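Local coordinates for protein lysyl oxidase (Pichia pastoris, PDB 1RKY) that probably oxidises primary amines, including diamines and lysyl side chains, as a copper- and topaquinone-dependent amine oxidase, at residues Lys148-Thr153 with Trp223-Tyr228. Residues are numbered along the deposited sequence; the frame is centred on the assembly and turned at random.
Sequences KNLNTT and WKMLEY. With NAG (2-acetamido-2-deoxy-beta-D-glucopyranose), chain D; XE (xenon), chain U.
Met225 and Tyr228 meet Asn149 and Leu150 where the last turn of helix 136-150 packs on strand 224-230 of a five-stranded antiparallel sheet, a helix-on-sheet packing. Met225 spans the contact atom by atom. Its CB passes Asn149 OD1 at 3.9 Å. CG, anti to the backbone N (chi1 -163°), turns toward a bound xenon, 3.8 Å from the noble-gas atom. Bends at chi2 (72°) and chi3 (72°) then fold the chain back, putting SD 4.3 Å from Tyr228 CE2 and bringing the terminal CE to within 3.7 Å of Asn149 CB. Phe211 and Phe213 of the adjoining strand and Leu146 of the helix also touch the Met225 side chain.

The Tyr228 ring separates two apolar neighbours, each approaching obliquely: Leu150 CD2 lies 3.7 Å from CE2, whereas xenon sits 3.6 Å from CE1. The leucine and tyrosine run past each other in opposite senses, and Met155 of the following helix touches both. Backbone atoms of Met225, Leu226 and Glu227 also line the xenon site, where Leu226 and Glu227 face Lys212 as a classic beta bulge. The site lies away from the copper centre; xenon's place there is consistent with van der Waals contact to the ring, the Met225 side chain and the bulged backbone. Were Tyr228 an alanine, Leu150 CD2 would probably lose its aromatic neighbour and xenon the ring contact at CE1.

Beyond the helix end, Asn151 carries an N-linked GlcNAc on ND2, and Arg156 hydrogen-bonds to its OD1. The polar link between helix and strand is indirect. Asn149 ND2 hydrogen-bonds back to Phe145 O within the helix, while OD1 accepts from a water at 2.8 Å, and the same water accepts from Met225 N, 2.9 Å away.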
# COMPACT_ATOMS: atom_id res chain seq x y z
N LYS A 148 43.80 -21.56 -6.04
CA LYS A 148 45.05 -21.88 -6.74
C LYS A 148 45.75 -20.62 -7.20
O LYS A 148 46.97 -20.51 -7.12
CB LYS A 148 44.74 -22.79 -7.93
CG LYS A 148 45.94 -23.36 -8.68
CD LYS A 148 45.46 -24.40 -9.69
CE LYS A 148 46.59 -25.00 -10.52
NZ LYS A 148 46.32 -26.44 -10.83
N ASN A 149 44.98 -19.64 -7.68
CA ASN A 149 45.55 -18.42 -8.23
C ASN A 149 45.80 -17.31 -7.19
O ASN A 149 46.80 -16.57 -7.29
CB ASN A 149 44.67 -17.90 -9.38
CG ASN A 149 44.93 -18.63 -10.67
OD1 ASN A 149 45.78 -18.23 -11.46
ND2 ASN A 149 44.23 -19.74 -10.89
N LEU A 150 44.93 -17.19 -6.19
CA LEU A 150 44.98 -16.07 -5.28
C LEU A 150 45.80 -16.36 -4.02
O LEU A 150 46.15 -15.43 -3.30
CB LEU A 150 43.56 -15.63 -4.87
CG LEU A 150 42.69 -15.11 -6.02
CD1 LEU A 150 41.28 -14.89 -5.48
CD2 LEU A 150 43.22 -13.85 -6.68
N ASN A 151 46.10 -17.64 -3.77
CA ASN A 151 46.84 -18.05 -2.58
C ASN A 151 48.31 -18.38 -2.88
O ASN A 151 48.92 -19.14 -2.14
CB ASN A 151 46.19 -19.27 -1.91
CG ASN A 151 46.61 -19.44 -0.46
OD1 ASN A 151 46.91 -18.47 0.23
ND2 ASN A 151 46.61 -20.69 0.02
N THR A 152 48.86 -17.81 -3.95
CA THR A 152 50.30 -17.95 -4.23
C THR A 152 51.07 -16.96 -3.37
O THR A 152 50.51 -16.03 -2.82
CB THR A 152 50.64 -17.68 -5.69
OG1 THR A 152 50.31 -16.32 -6.03
CG2 THR A 152 49.81 -18.54 -6.63
N THR A 153 52.38 -17.14 -3.28
CA THR A 153 53.18 -16.28 -2.42
C THR A 153 53.02 -14.82 -2.84
O THR A 153 52.87 -13.94 -1.99
CB THR A 153 54.69 -16.70 -2.44
OG1 THR A 153 54.79 -18.10 -2.16
CG2 THR A 153 55.46 -16.04 -1.31
N TRP A 223 41.82 -23.33 -17.57
CA TRP A 223 41.26 -22.06 -17.03
C TRP A 223 42.39 -21.10 -16.65
O TRP A 223 43.44 -21.51 -16.16
CB TRP A 223 40.42 -22.36 -15.81
CG TRP A 223 39.16 -23.11 -16.14
CD1 TRP A 223 38.79 -23.61 -17.35
CD2 TRP A 223 38.08 -23.38 -15.24
NE1 TRP A 223 37.56 -24.21 -17.25
CE2 TRP A 223 37.09 -24.07 -15.97
CE3 TRP A 223 37.85 -23.12 -13.89
CZ2 TRP A 223 35.90 -24.52 -15.39
CZ3 TRP A 223 36.67 -23.57 -13.31
CH2 TRP A 223 35.71 -24.25 -14.07
N LYS A 224 42.18 -19.81 -16.86
CA LYS A 224 43.25 -18.83 -16.68
C LYS A 224 42.73 -17.53 -16.08
O LYS A 224 41.73 -17.00 -16.55
CB LYS A 224 43.87 -18.49 -18.05
CG LYS A 224 45.05 -19.37 -18.46
CD LYS A 224 45.43 -19.12 -19.93
CE LYS A 224 46.66 -19.92 -20.39
NZ LYS A 224 47.28 -19.36 -21.67
N MET A 225 43.42 -16.99 -15.08
CA MET A 225 43.16 -15.61 -14.63
C MET A 225 43.55 -14.60 -15.71
O MET A 225 44.66 -14.63 -16.23
CB MET A 225 43.88 -15.33 -13.32
CG MET A 225 43.37 -14.12 -12.58
SD MET A 225 41.73 -14.44 -11.84
CE MET A 225 42.09 -15.49 -10.55
N LEU A 226 42.62 -13.73 -16.09
CA LEU A 226 42.83 -12.77 -17.16
C LEU A 226 43.27 -11.41 -16.67
O LEU A 226 44.13 -10.79 -17.28
CB LEU A 226 41.56 -12.57 -17.98
CG LEU A 226 41.04 -13.78 -18.72
CD1 LEU A 226 39.68 -13.47 -19.30
CD2 LEU A 226 42.02 -14.20 -19.81
N GLU A 227 42.66 -10.94 -15.59
CA GLU A 227 42.89 -9.58 -15.09
C GLU A 227 42.77 -9.50 -13.59
O GLU A 227 42.01 -10.24 -12.96
CB GLU A 227 41.89 -8.59 -15.70
CG GLU A 227 41.85 -8.57 -17.20
CD GLU A 227 40.75 -7.69 -17.75
OE1 GLU A 227 40.83 -7.31 -18.95
OE2 GLU A 227 39.80 -7.37 -17.01
N TYR A 228 43.54 -8.57 -13.03
CA TYR A 228 43.31 -8.05 -11.69
C TYR A 228 42.95 -6.60 -11.89
O TYR A 228 43.57 -5.91 -12.70
CB TYR A 228 44.55 -8.19 -10.81
CG TYR A 228 44.85 -9.64 -10.51
CD1 TYR A 228 46.03 -10.25 -10.95
CD2 TYR A 228 43.96 -10.41 -9.79
CE1 TYR A 228 46.28 -11.59 -10.68
CE2 TYR A 228 44.20 -11.74 -9.52
CZ TYR A 228 45.35 -12.32 -9.97
OH TYR A 228 45.55 -13.65 -9.66
C1 NAG D . 47.11 -20.75 1.37
C2 NAG D . 46.51 -22.04 1.91
C3 NAG D . 47.02 -22.37 3.31
C4 NAG D . 48.55 -22.31 3.34
C5 NAG D . 49.09 -21.03 2.68
C6 NAG D . 50.61 -21.14 2.58
C7 NAG D . 44.28 -22.81 1.16
C8 NAG D . 42.80 -22.81 1.44
N2 NAG D . 45.05 -22.02 1.92
O3 NAG D . 46.57 -23.66 3.70
O4 NAG D . 49.01 -22.36 4.68
O5 NAG D . 48.53 -20.82 1.40
O6 NAG D . 51.15 -20.24 1.63
O7 NAG D . 44.70 -23.52 0.24
XE XE U . 45.97 -11.89 -14.23
O HOH W 1 45.81 -18.36 -14.27